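Local atomic coordinates of malate dehydrogenase (Naegleria fowleri, PDB entry 6UM4), a protein that probably catalyses the reversible, nicotinamide-cofactor-dependent oxidation of malate to oxaloacetate. Residues I240-I245 with P359-Y364; A247-D252 with S355-S360; D287-T292 with P391-S396; R368-S373 with K405-E410. All coordinates share one frame; numbering follows the deposited sequence.

Contact 1 (I240-I245 with P359-Y364); sequences IPPENI and PSRGQY
The guanidinium of Arg361 lies side-on against the carboxylate of Glu243 and forms a two-bond salt bridge. Arg361 NE donates to Glu243 OE2 at 2.9 Å. Arg361 NH2 reaches Glu243 OE1 at a longer 3.3 Å. Both bonds are nearly straight and both oxygens use their syn lone pairs. The two flat groups are only 7° from coplanar. Pro242 CG comes obliquely to Arg361 NH2 at 3.5 Å, and the Pro242 and Arg361 side chains cross at about a right angle. Pro359 CG packs against CG and CD of Glu243. It sits 3.4 Å from Pro242 O and 3.9 Å from Pro242 CB. Glu243 chi2 (74°) bends the chain, which brings the carboxylate back toward Pro359 and Arg361.

A water extends the polar network. It donates to Pro359 O at 2.7 Å and also to Glu243 OE2, and accepts from Gln363 NE2. The other end of that amide, Gln363 OE1, takes the backbone N of Arg361. An ST turn, from Gly362 N to Ser360 OG, shapes the same loop. Further out, Trp371 NE1 bonds to Ile245 O and Tyr384 OH to Glu243 O. The contact thus joins a loop of the NAD-binding domain to one of the C-terminal domain. With two bonds and a water on one carboxylate, the rotation of Glu243 is closely defined, and the pairing with arginine would be expected to stabilise its negative charge.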
loop_
_atom_site.group_PDB
_atom_site.type_symbol
_atom_site.label_atom_id
_atom_site.label_comp_id
_atom_site.label_asym_id
_atom_site.label_seq_id
_atom_site.Cartn_x
_atom_site.Cartn_y
_atom_site.Cartn_z
ATOM N N ILE A 240 17.654 24.379 9.836
ATOM C CA ILE A 240 17.106 23.687 8.676
ATOM C C ILE A 240 16.663 24.733 7.657
ATOM O O ILE A 240 15.836 25.599 7.994
ATOM C CB ILE A 240 15.953 22.765 9.069
ATOM C CG1 ILE A 240 16.489 21.595 9.923
ATOM C CG2 ILE A 240 15.209 22.320 7.812
ATOM C CD1 ILE A 240 15.428 20.569 10.338
ATOM N N PRO A 241 17.180 24.701 6.431
ATOM C CA PRO A 241 16.689 25.583 5.384
ATOM C C PRO A 241 15.186 25.462 5.240
ATOM O O PRO A 241 14.645 24.345 5.154
ATOM C CB PRO A 241 17.416 25.084 4.128
ATOM C CG PRO A 241 18.643 24.406 4.660
ATOM C CD PRO A 241 18.229 23.793 5.947
ATOM N N PRO A 242 14.472 26.589 5.269
ATOM C CA PRO A 242 13.004 26.525 5.246
ATOM C C PRO A 242 12.453 25.740 4.076
ATOM O O PRO A 242 11.404 25.108 4.221
ATOM C CB PRO A 242 12.601 28.002 5.210
ATOM C CG PRO A 242 13.770 28.695 6.000
ATOM C CD PRO A 242 14.983 27.953 5.518
ATOM N N GLU A 243 13.138 25.740 2.929
ATOM C CA GLU A 243 12.667 25.000 1.763
ATOM C C GLU A 243 12.721 23.485 1.957
ATOM O O GLU A 243 12.125 22.750 1.161
ATOM C CB GLU A 243 13.482 25.390 0.530
ATOM C CG GLU A 243 12.967 26.634 -0.163
ATOM C CD GLU A 243 13.276 27.904 0.600
ATOM O OE1 GLU A 243 14.107 27.847 1.540
ATOM O OE2 GLU A 243 12.676 28.954 0.256
ATOM N N ASN A 244 13.472 23.003 2.944
ATOM C CA ASN A 244 13.529 21.570 3.218
ATOM C C ASN A 244 12.368 21.071 4.077
ATOM O O ASN A 244 12.333 19.882 4.406
ATOM C CB ASN A 244 14.872 21.217 3.892
ATOM C CG ASN A 244 16.038 21.305 2.930
ATOM O OD1 ASN A 244 15.843 21.432 1.727
ATOM N ND2 ASN A 244 17.244 21.259 3.446
ATOM N N ILE A 245 11.442 21.944 4.471
ATOM C CA ILE A 245 10.250 21.567 5.223
ATOM C C ILE A 245 9.036 22.014 4.425
ATOM O O ILE A 245 8.826 23.220 4.249
ATOM C CB ILE A 245 10.234 22.211 6.619
ATOM C CG1 ILE A 245 11.510 21.870 7.391
ATOM C CG2 ILE A 245 8.977 21.815 7.382
ATOM C CD1 ILE A 245 11.550 22.489 8.779
ATOM N N PRO A 359 7.634 27.400 1.881
ATOM C CA PRO A 359 7.815 28.745 2.449
ATOM C C PRO A 359 7.752 29.799 1.359
ATOM O O PRO A 359 8.441 29.713 0.336
ATOM C CB PRO A 359 9.208 28.690 3.101
ATOM C CG PRO A 359 9.904 27.552 2.420
ATOM C CD PRO A 359 8.800 26.540 2.147
ATOM N N SER A 360 6.926 30.806 1.587
ATOM C CA SER A 360 6.834 31.902 0.635
ATOM C C SER A 360 8.070 32.794 0.723
ATOM O O SER A 360 8.394 33.335 1.789
ATOM C CB SER A 360 5.574 32.715 0.896
ATOM O OG SER A 360 5.579 33.881 0.105
ATOM N N ARG A 361 8.775 32.927 -0.399
ATOM C CA ARG A 361 9.753 33.985 -0.604
ATOM C C ARG A 361 9.180 35.121 -1.452
ATOM O O ARG A 361 9.921 35.812 -2.158
ATOM C CB ARG A 361 11.021 33.419 -1.244
ATOM C CG ARG A 361 11.657 32.227 -0.499
ATOM C CD ARG A 361 12.250 32.652 0.854
ATOM N NE ARG A 361 12.983 31.569 1.524
ATOM C CZ ARG A 361 13.688 31.707 2.647
ATOM N NH1 ARG A 361 13.916 32.910 3.153
ATOM N NH2 ARG A 361 14.303 30.658 3.180
ATOM N N GLY A 362 7.864 35.316 -1.415
ATOM C CA GLY A 362 7.228 36.364 -2.193
ATOM C C GLY A 362 6.909 36.025 -3.627
ATOM O O GLY A 362 6.555 36.927 -4.385
ATOM N N GLN A 363 6.995 34.752 -4.021
ATOM C CA GLN A 363 6.579 34.346 -5.357
ATOM C C GLN A 363 5.165 34.827 -5.639
ATOM O O GLN A 363 4.280 34.718 -4.787
ATOM C CB GLN A 363 6.648 32.820 -5.497
ATOM C CG GLN A 363 8.047 32.211 -5.392
ATOM C CD GLN A 363 8.407 31.784 -3.987
ATOM O OE1 GLN A 363 7.847 32.282 -3.012
ATOM N NE2 GLN A 363 9.309 30.799 -3.875
ATOM N N TYR A 364 4.969 35.394 -6.829
ATOM C CA TYR A 364 3.673 35.927 -7.250
ATOM C C TYR A 364 3.110 36.949 -6.252
ATOM O O TYR A 364 1.896 37.127 -6.132
ATOM C CB TYR A 364 2.693 34.775 -7.536
ATOM C CG TYR A 364 3.192 33.987 -8.730
ATOM C CD1 TYR A 364 3.037 34.487 -10.018
ATOM C CD2 TYR A 364 3.875 32.794 -8.573
ATOM C CE1 TYR A 364 3.524 33.813 -11.120
ATOM C CE2 TYR A 364 4.372 32.105 -9.669
ATOM C CZ TYR A 364 4.187 32.619 -10.941
ATOM O OH TYR A 364 4.681 31.959 -12.046
HETATM O O HOH W 1 10.312 29.199 -1.480
#

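Contact 2 (A247-D252 with S355-S360); sequences AMTRLD and SMAIPS
Ala247 and Ala357 form a single antiparallel, hydrogen-bonded bridge, with Ala247 N to Ala357 O at 3.0 Å and Ala357 N to Ala247 O at 3.1 Å. Strand 245-247 is the last strand of the parallel Rossmann sheet. Strand 353-359 is an outer strand of an antiparallel sheet in the C-terminal domain. The bridge therefore ties the backbones of the two sheets together. The methyl groups meet beside it, Ala247 CB to Ala357 CB at 3.6 Å. Ala357 CB also comes within 3.3 Å of Ala247 O.

Past the bridge the chain turns into helix 250-264, with Thr249 at its N-cap position. Thr249 OG1 does not cap the helix. It lies 3.6 Å from Ser355 CB and is hydrogen-bonded to Ser373 OG. Its chi1 of 52° sets the hydroxyl between the backbone N and carbonyl carbon, facing strand 353-359. Ser355 OG turns to Ile276 N and His253 ND1. Asp252, on the first turn of the helix, holds His280 through OD2 and ND1. This is consistent with the Asp-His pair of malate dehydrogenase active sites.

Arg250 reaches Ser355 chiefly through water. Its guanidinium has salt bridges to Asp345 and Asp254, and a water links it to the strand. That water lies at the guanidinium edge, in plane, accepting from Arg250 NH1 at 2.8 Å and donating to Ser355 O at 3.0 Å.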
loop_
_atom_site.group_PDB
_atom_site.type_symbol
_atom_site.label_atom_id
_atom_site.label_comp_id
_atom_site.label_asym_id
_atom_site.label_seq_id
_atom_site.Cartn_x
_atom_site.Cartn_y
_atom_site.Cartn_z
ATOM N N ALA A 247 4.637 21.245 3.389
ATOM C CA ALA A 247 3.366 20.672 3.781
ATOM C C ALA A 247 2.706 20.057 2.544
ATOM O O ALA A 247 2.972 20.478 1.414
ATOM C CB ALA A 247 2.476 21.741 4.424
ATOM N N MET A 248 1.863 19.041 2.749
ATOM C CA MET A 248 1.365 18.241 1.630
ATOM C C MET A 248 0.045 18.766 1.070
ATOM O O MET A 248 -0.990 18.720 1.747
ATOM C CB MET A 248 1.169 16.786 2.036
ATOM C CG MET A 248 0.981 15.938 0.800
ATOM S SD MET A 248 0.877 14.180 1.125
ATOM C CE MET A 248 -0.759 14.140 1.881
ATOM N N THR A 249 0.066 19.213 -0.185
ATOM C CA THR A 249 -1.153 19.462 -0.956
ATOM C C THR A 249 -1.258 18.518 -2.143
ATOM O O THR A 249 -2.106 18.713 -3.030
ATOM C CB THR A 249 -1.188 20.905 -1.443
ATOM O OG1 THR A 249 0.046 21.188 -2.112
ATOM C CG2 THR A 249 -1.334 21.832 -0.256
ATOM N N ARG A 250 -0.381 17.511 -2.188
ATOM C CA ARG A 250 -0.319 16.616 -3.325
ATOM C C ARG A 250 -1.614 15.850 -3.483
ATOM O O ARG A 250 -1.950 15.435 -4.593
ATOM C CB ARG A 250 0.857 15.647 -3.150
ATOM C CG ARG A 250 1.103 14.703 -4.328
ATOM C CD ARG A 250 1.121 15.482 -5.640
ATOM N NE ARG A 250 1.487 14.624 -6.752
ATOM C CZ ARG A 250 2.733 14.366 -7.130
ATOM N NH1 ARG A 250 3.762 14.913 -6.483
ATOM N NH2 ARG A 250 2.948 13.536 -8.153
ATOM N N LEU A 251 -2.348 15.631 -2.385
ATOM C CA LEU A 251 -3.597 14.892 -2.499
ATOM C C LEU A 251 -4.680 15.771 -3.121
ATOM O O LEU A 251 -5.452 15.309 -3.972
ATOM C CB LEU A 251 -4.036 14.343 -1.141
ATOM C CG LEU A 251 -5.324 13.525 -1.264
ATOM C CD1 LEU A 251 -5.128 12.322 -2.186
ATOM C CD2 LEU A 251 -5.946 13.124 0.077
ATOM N N ASP A 252 -4.755 17.041 -2.708
ATOM C CA ASP A 252 -5.610 17.990 -3.415
ATOM C C ASP A 252 -5.263 18.002 -4.899
ATOM O O ASP A 252 -6.145 17.923 -5.771
ATOM C CB ASP A 252 -5.480 19.392 -2.820
ATOM C CG ASP A 252 -5.680 19.430 -1.300
ATOM O OD1 ASP A 252 -6.697 18.930 -0.776
ATOM O OD2 ASP A 252 -4.833 20.044 -0.617
ATOM N N SER A 355 2.120 20.219 -7.031
ATOM C CA SER A 355 1.813 21.165 -5.968
ATOM C C SER A 355 2.505 20.732 -4.685
ATOM O O SER A 355 2.482 19.552 -4.329
ATOM C CB SER A 355 0.307 21.283 -5.735
ATOM O OG SER A 355 -0.375 21.758 -6.889
ATOM N N MET A 356 3.127 21.696 -4.016
ATOM C CA MET A 356 3.717 21.581 -2.693
ATOM C C MET A 356 3.437 22.881 -1.956
ATOM O O MET A 356 3.478 23.950 -2.569
ATOM C CB MET A 356 5.241 21.360 -2.766
ATOM C CG MET A 356 5.671 20.055 -3.489
ATOM S SD MET A 356 7.464 19.984 -3.783
ATOM C CE MET A 356 8.076 19.511 -2.160
ATOM N N ALA A 357 3.132 22.792 -0.656
ATOM C CA ALA A 357 3.035 23.962 0.221
ATOM C C ALA A 357 4.424 24.296 0.751
ATOM O O ALA A 357 4.993 23.533 1.541
ATOM C CB ALA A 357 2.069 23.700 1.374
ATOM N N ILE A 358 4.955 25.448 0.354
ATOM C CA ILE A 358 6.372 25.749 0.560
ATOM C C ILE A 358 6.489 27.108 1.248
ATOM O O ILE A 358 5.536 27.906 1.238
ATOM C CB ILE A 358 7.145 25.725 -0.780
ATOM C CG1 ILE A 358 6.762 26.951 -1.623
ATOM C CG2 ILE A 358 6.800 24.456 -1.582
ATOM C CD1 ILE A 358 7.442 27.020 -2.971
ATOM N N PRO A 359 7.634 27.400 1.881
ATOM C CA PRO A 359 7.815 28.745 2.449
ATOM C C PRO A 359 7.752 29.799 1.359
ATOM O O PRO A 359 8.441 29.713 0.336
ATOM C CB PRO A 359 9.208 28.690 3.101
ATOM C CG PRO A 359 9.904 27.552 2.420
ATOM C CD PRO A 359 8.800 26.540 2.147
ATOM N N SER A 360 6.926 30.806 1.587
ATOM C CA SER A 360 6.834 31.902 0.635
ATOM C C SER A 360 8.070 32.794 0.723
ATOM O O SER A 360 8.394 33.335 1.789
ATOM C CB SER A 360 5.574 32.715 0.896
ATOM O OG SER A 360 5.579 33.881 0.105
HETATM O O HOH W 2 2.006 18.453 -1.597
HETATM O O HOH W 3 3.983 17.004 -4.588
#

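Contact 3 (D287-T292 with P391-S396); sequences DLSFTT and PINSFS
Phe290 turns the edge of its ring to the carbonyl oxygen of Pro391. Its CZ lies 3.4 Å from Pro391 O, close to the ring plane. Phe290 CE1 also makes an apolar contact with Pro391 CD at 3.7 Å. The two side chains run past each other in opposite directions. Ile392 CD1 adds a looser apolar touch, 4.3 Å from Phe290 CZ at the ring edge. One face of the ring is covered from within its own segment, by Ser289 CB over the centre.

The polar half of the contact centres on three hydroxyl and carboxylate groups. Asp287 CG stands anti to the backbone N (chi1 -173°), which lets OD1 curl over the following turn. There it accepts from Ser289 N at 2.8 Å, met from above the carboxylate plane, and forms an Asx turn. Ser289 OG also donates to Asp287 OD1. Across the contact, Ser289 OG lies 3.1 Å from Ser396 OG. A water links the segments as well. It donates to Asp287 OD2 at 2.6 Å and is 2.9 Å from Ser396 OG. The second carboxylate oxygen, OD2, also receives Trp277 NE1.

Asn393 caps the N-terminus of the facing helix. Its OD1 accepts from Ser396 N at 2.7 Å, with the donor nearly along the C=O axis. Ser396 OG has a further partner in Tyr285 OH.

The contact lies toward the periphery of the C-terminal domain. It sets the type I turn from Leu288 to Thr291, between strands 285-287 and 292-293, against the start of helix 394-414. Leu288 packs away from it, onto helix 305-317.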
loop_
_atom_site.group_PDB
_atom_site.type_symbol
_atom_site.label_atom_id
_atom_site.label_comp_id
_atom_site.label_asym_id
_atom_site.label_seq_id
_atom_site.Cartn_x
_atom_site.Cartn_y
_atom_site.Cartn_z
ATOM N N ASP A 287 -6.228 25.302 -9.640
ATOM C CA ASP A 287 -6.041 26.277 -10.707
ATOM C C ASP A 287 -5.934 25.544 -12.038
ATOM O O ASP A 287 -4.950 24.835 -12.281
ATOM C CB ASP A 287 -4.798 27.128 -10.431
ATOM C CG ASP A 287 -4.630 28.281 -11.422
ATOM O OD1 ASP A 287 -5.511 28.481 -12.286
ATOM O OD2 ASP A 287 -3.619 29.005 -11.311
ATOM N N LEU A 288 -6.954 25.706 -12.887
ATOM C CA LEU A 288 -6.967 25.172 -14.242
ATOM C C LEU A 288 -6.519 26.193 -15.278
ATOM O O LEU A 288 -6.567 25.895 -16.476
ATOM C CB LEU A 288 -8.373 24.675 -14.620
ATOM C CG LEU A 288 -8.815 23.346 -13.982
ATOM C CD1 LEU A 288 -10.259 22.975 -14.296
ATOM C CD2 LEU A 288 -7.873 22.242 -14.395
ATOM N N SER A 289 -6.065 27.379 -14.853
ATOM C CA SER A 289 -5.844 28.465 -15.812
ATOM C C SER A 289 -4.857 28.080 -16.905
ATOM O O SER A 289 -4.943 28.605 -18.015
ATOM C CB SER A 289 -5.336 29.736 -15.117
ATOM O OG SER A 289 -6.182 30.147 -14.057
ATOM N N PHE A 290 -3.892 27.201 -16.612
ATOM C CA PHE A 290 -2.846 26.868 -17.574
ATOM C C PHE A 290 -2.912 25.430 -18.065
ATOM O O PHE A 290 -2.028 24.996 -18.812
ATOM C CB PHE A 290 -1.478 27.149 -16.948
ATOM C CG PHE A 290 -1.418 28.454 -16.202
ATOM C CD1 PHE A 290 -1.301 29.654 -16.884
ATOM C CD2 PHE A 290 -1.499 28.480 -14.816
ATOM C CE1 PHE A 290 -1.255 30.859 -16.192
ATOM C CE2 PHE A 290 -1.453 29.684 -14.119
ATOM C CZ PHE A 290 -1.329 30.870 -14.807
ATOM N N THR A 291 -3.928 24.682 -17.660
ATOM C CA THR A 291 -3.939 23.245 -17.877
ATOM C C THR A 291 -4.124 22.908 -19.351
ATOM O O THR A 291 -4.874 23.577 -20.072
ATOM C CB THR A 291 -5.034 22.615 -17.023
ATOM O OG1 THR A 291 -4.845 23.025 -15.658
ATOM C CG2 THR A 291 -4.973 21.082 -17.093
ATOM N N THR A 292 -3.424 21.865 -19.808
ATOM C CA THR A 292 -3.608 21.376 -21.167
ATOM C C THR A 292 -3.953 19.893 -21.140
ATOM O O THR A 292 -3.655 19.173 -20.187
ATOM C CB THR A 292 -2.371 21.611 -22.046
ATOM O OG1 THR A 292 -1.257 20.893 -21.506
ATOM C CG2 THR A 292 -2.043 23.087 -22.135
ATOM N N PRO A 391 1.012 34.395 -15.931
ATOM C CA PRO A 391 0.102 35.543 -15.795
ATOM C C PRO A 391 -1.093 35.158 -14.936
ATOM O O PRO A 391 -1.804 34.195 -15.233
ATOM C CB PRO A 391 -0.312 35.839 -17.242
ATOM C CG PRO A 391 -0.214 34.520 -17.927
ATOM C CD PRO A 391 0.885 33.729 -17.237
ATOM N N ILE A 392 -1.310 35.907 -13.861
ATOM C CA ILE A 392 -2.358 35.610 -12.890
ATOM C C ILE A 392 -3.553 36.505 -13.190
ATOM O O ILE A 392 -3.478 37.719 -13.009
ATOM C CB ILE A 392 -1.865 35.821 -11.453
ATOM C CG1 ILE A 392 -0.618 34.976 -11.178
ATOM C CG2 ILE A 392 -2.942 35.440 -10.465
ATOM C CD1 ILE A 392 -0.812 33.496 -11.451
ATOM N N ASN A 393 -4.670 35.921 -13.619
ATOM C CA ASN A 393 -5.847 36.738 -13.874
ATOM C C ASN A 393 -6.585 37.075 -12.584
ATOM O O ASN A 393 -6.273 36.587 -11.497
ATOM C CB ASN A 393 -6.816 36.058 -14.842
ATOM C CG ASN A 393 -7.262 34.682 -14.383
ATOM O OD1 ASN A 393 -7.677 34.466 -13.230
ATOM N ND2 ASN A 393 -7.265 33.750 -15.328
ATOM N N SER A 394 -7.610 37.909 -12.739
ATOM C CA SER A 394 -8.322 38.469 -11.597
ATOM C C SER A 394 -9.121 37.405 -10.857
ATOM O O SER A 394 -9.267 37.474 -9.631
ATOM C CB SER A 394 -9.242 39.598 -12.073
ATOM O OG SER A 394 -10.293 39.802 -11.148
ATOM N N PHE A 395 -9.680 36.434 -11.579
ATOM C CA PHE A 395 -10.363 35.350 -10.886
ATOM C C PHE A 395 -9.379 34.542 -10.059
ATOM O O PHE A 395 -9.658 34.207 -8.901
ATOM C CB PHE A 395 -11.072 34.427 -11.865
ATOM C CG PHE A 395 -11.683 33.231 -11.208
ATOM C CD1 PHE A 395 -12.741 33.384 -10.320
ATOM C CD2 PHE A 395 -11.187 31.959 -11.442
ATOM C CE1 PHE A 395 -13.318 32.289 -9.698
ATOM C CE2 PHE A 395 -11.762 30.862 -10.829
ATOM C CZ PHE A 395 -12.820 31.022 -9.946
ATOM N N SER A 396 -8.217 34.236 -10.634
ATOM C CA SER A 396 -7.188 33.527 -9.879
ATOM C C SER A 396 -6.680 34.370 -8.714
ATOM O O SER A 396 -6.478 33.850 -7.612
ATOM C CB SER A 396 -6.032 33.127 -10.791
ATOM O OG SER A 396 -6.433 32.149 -11.720
HETATM O O HOH W 4 -3.767 31.300 -12.423
#

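Contact 4 (R368-S373 with K405-E410); sequences RGIWCS and KELIEE
Helix 394-414, the last modelled helix of the chain, packs here on the start of strand 371-380 and the residues leading into it. The contact is apolar, and no hydrogen bond crosses it. Leu407 makes the largest share of it. Its CD1 methyl meets Ile370 CD1 at 3.8 Å and lies 4.1 Å from Cys372 CB. The same methyl comes within 3.4 Å of Trp371 O, and Leu407 CD2 is at 3.5 Å from that oxygen. Both methyls of the leucine thus come up to the same side of the carbonyl oxygen. Trp371 O is a polar atom set among hydrocarbon, and a hydrogen bond from Asn227 ND2 satisfies it.

The side chains of Ile370 and Leu407 cross at about a right angle. Ile370 CG1 sits between the backbone N and the carbonyl carbon (chi1 55°), and from there CD1 also reaches Leu407 CB at 4.0 Å. The other branch, Ile370 CG2, faces the next residue of the helix, with Ile408 CG1 at 4.4 Å. This is a looser touch, on the solvent-exposed Ile408. The indole of Trp371 is turned from helix 394-414, and its NE1 is bonded to Ile245 O.

Around these residues, Trp371 packs on helix 226-235, and Leu407 touches Asn227 of that helix. Glu410 reaches Thr228 and Asn279, and it packs against helix 191-212. Strand 371-380 itself pairs antiparallel with strand 353-359.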
loop_
_atom_site.group_PDB
_atom_site.type_symbol
_atom_site.label_atom_id
_atom_site.label_comp_id
_atom_site.label_asym_id
_atom_site.label_seq_id
_atom_site.Cartn_x
_atom_site.Cartn_y
_atom_site.Cartn_z
ATOM N N ARG A 368 5.302 36.912 2.715
ATOM C CA ARG A 368 6.373 36.087 3.257
ATOM C C ARG A 368 5.995 35.559 4.643
ATOM O O ARG A 368 5.128 36.093 5.337
ATOM C CB ARG A 368 7.680 36.904 3.325
ATOM C CG ARG A 368 7.991 37.675 2.017
ATOM C CD ARG A 368 9.246 38.549 2.079
ATOM N NE ARG A 368 10.478 37.788 1.840
ATOM C CZ ARG A 368 11.234 37.884 0.747
ATOM N NH1 ARG A 368 12.334 37.144 0.630
ATOM N NH2 ARG A 368 10.897 38.723 -0.228
ATOM N N GLY A 369 6.662 34.496 5.048
ATOM C CA GLY A 369 6.448 33.962 6.375
ATOM C C GLY A 369 5.301 32.972 6.497
ATOM O O GLY A 369 5.091 32.427 7.588
ATOM N N ILE A 370 4.541 32.731 5.433
ATOM C CA ILE A 370 3.534 31.678 5.445
ATOM C C ILE A 370 4.003 30.585 4.506
ATOM O O ILE A 370 4.789 30.822 3.576
ATOM C CB ILE A 370 2.122 32.146 5.021
ATOM C CG1 ILE A 370 2.182 32.824 3.660
ATOM C CG2 ILE A 370 1.492 33.040 6.073
ATOM C CD1 ILE A 370 0.815 32.996 3.037
ATOM N N TRP A 371 3.498 29.377 4.749
ATOM C CA TRP A 371 3.669 28.274 3.820
ATOM C C TRP A 371 2.456 28.247 2.899
ATOM O O TRP A 371 1.311 28.295 3.359
ATOM C CB TRP A 371 3.824 26.943 4.554
ATOM C CG TRP A 371 5.254 26.484 4.743
ATOM C CD1 TRP A 371 5.808 25.321 4.289
ATOM C CD2 TRP A 371 6.301 27.182 5.434
ATOM N NE1 TRP A 371 7.127 25.259 4.647
ATOM C CE2 TRP A 371 7.455 26.374 5.364
ATOM C CE3 TRP A 371 6.364 28.394 6.117
ATOM C CZ2 TRP A 371 8.682 26.748 5.951
ATOM C CZ3 TRP A 371 7.586 28.779 6.695
ATOM C CH2 TRP A 371 8.723 27.955 6.600
ATOM N N CYS A 372 2.714 28.205 1.605
ATOM C CA CYS A 372 1.658 28.386 0.632
ATOM C C CYS A 372 1.918 27.465 -0.533
ATOM O O CYS A 372 3.032 27.453 -1.060
ATOM C CB CYS A 372 1.617 29.837 0.168
ATOM S SG CYS A 372 0.359 30.184 -1.054
ATOM N N SER A 373 0.886 26.730 -0.941
ATOM C CA SER A 373 0.992 25.819 -2.072
ATOM C C SER A 373 1.121 26.609 -3.365
ATOM O O SER A 373 0.468 27.646 -3.555
ATOM C CB SER A 373 -0.235 24.902 -2.116
ATOM O OG SER A 373 -0.125 23.861 -3.080
ATOM N N LYS A 405 -5.364 34.950 2.921
ATOM C CA LYS A 405 -6.028 35.527 4.079
ATOM C C LYS A 405 -6.220 34.489 5.179
ATOM O O LYS A 405 -6.032 34.785 6.362
ATOM C CB LYS A 405 -7.363 36.127 3.653
ATOM C CG LYS A 405 -8.107 36.892 4.727
ATOM C CD LYS A 405 -9.365 37.530 4.130
ATOM C CE LYS A 405 -10.076 38.408 5.144
ATOM N NZ LYS A 405 -10.608 37.602 6.271
ATOM N N GLU A 406 -6.618 33.274 4.816
ATOM C CA GLU A 406 -6.803 32.255 5.836
ATOM C C GLU A 406 -5.477 31.851 6.456
ATOM O O GLU A 406 -5.383 31.669 7.672
ATOM C CB GLU A 406 -7.485 31.034 5.240
ATOM C CG GLU A 406 -7.768 29.990 6.268
ATOM C CD GLU A 406 -8.395 28.770 5.655
ATOM O OE1 GLU A 406 -7.803 28.199 4.709
ATOM O OE2 GLU A 406 -9.490 28.404 6.117
ATOM N N LEU A 407 -4.441 31.721 5.630
ATOM C CA LEU A 407 -3.124 31.376 6.143
ATOM C C LEU A 407 -2.614 32.448 7.097
ATOM O O LEU A 407 -2.035 32.137 8.144
ATOM C CB LEU A 407 -2.153 31.193 4.973
ATOM C CG LEU A 407 -2.300 29.910 4.148
ATOM C CD1 LEU A 407 -1.565 30.022 2.818
ATOM C CD2 LEU A 407 -1.767 28.715 4.950
ATOM N N ILE A 408 -2.833 33.716 6.766
ATOM C CA ILE A 408 -2.397 34.775 7.671
ATOM C C ILE A 408 -3.161 34.698 8.990
ATOM O O ILE A 408 -2.583 34.881 10.071
ATOM C CB ILE A 408 -2.542 36.156 6.997
ATOM C CG1 ILE A 408 -1.502 36.277 5.877
ATOM C CG2 ILE A 408 -2.345 37.266 8.021
ATOM C CD1 ILE A 408 -1.666 37.464 4.996
ATOM N N GLU A 409 -4.468 34.423 8.929
ATOM C CA GLU A 409 -5.243 34.315 10.162
ATOM C C GLU A 409 -4.758 33.141 10.998
ATOM O O GLU A 409 -4.646 33.244 12.223
ATOM C CB GLU A 409 -6.736 34.183 9.854
ATOM N N GLU A 410 -4.434 32.026 10.347
ATOM C CA GLU A 410 -3.894 30.887 11.076
ATOM C C GLU A 410 -2.583 31.252 11.762
ATOM O O GLU A 410 -2.374 30.921 12.933
ATOM C CB GLU A 410 -3.711 29.711 10.121
ATOM C CG GLU A 410 -5.042 29.102 9.682
ATOM C CD GLU A 410 -4.912 27.800 8.889
ATOM O OE1 GLU A 410 -3.824 27.170 8.881
ATOM O OE2 GLU A 410 -5.914 27.429 8.239
#

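How the contacts relate
Contacts 1 and 2 share Pro359 and Ser360, and their centres are 11 Å apart. Together they follow strand 353-359 from the Rossmann sheet edge out to the surface loop. Contact 4 lies about 12 Å from the centres of both. Ser360 N to Ile370 O (2.9 Å) joins it to contact 1, and Ile358 O to Cys372 N (2.9 Å) to contact 2. Contact 3 is more remote. Its centre is 22 Å from that of contact 1, yet the two touch through Tyr364 CD1 and Ile392 CG1 at 3.9 Å. It shares helix 394-414 with contact 4. Contact 2 includes Asp252, which with His280 probably belongs to the active site.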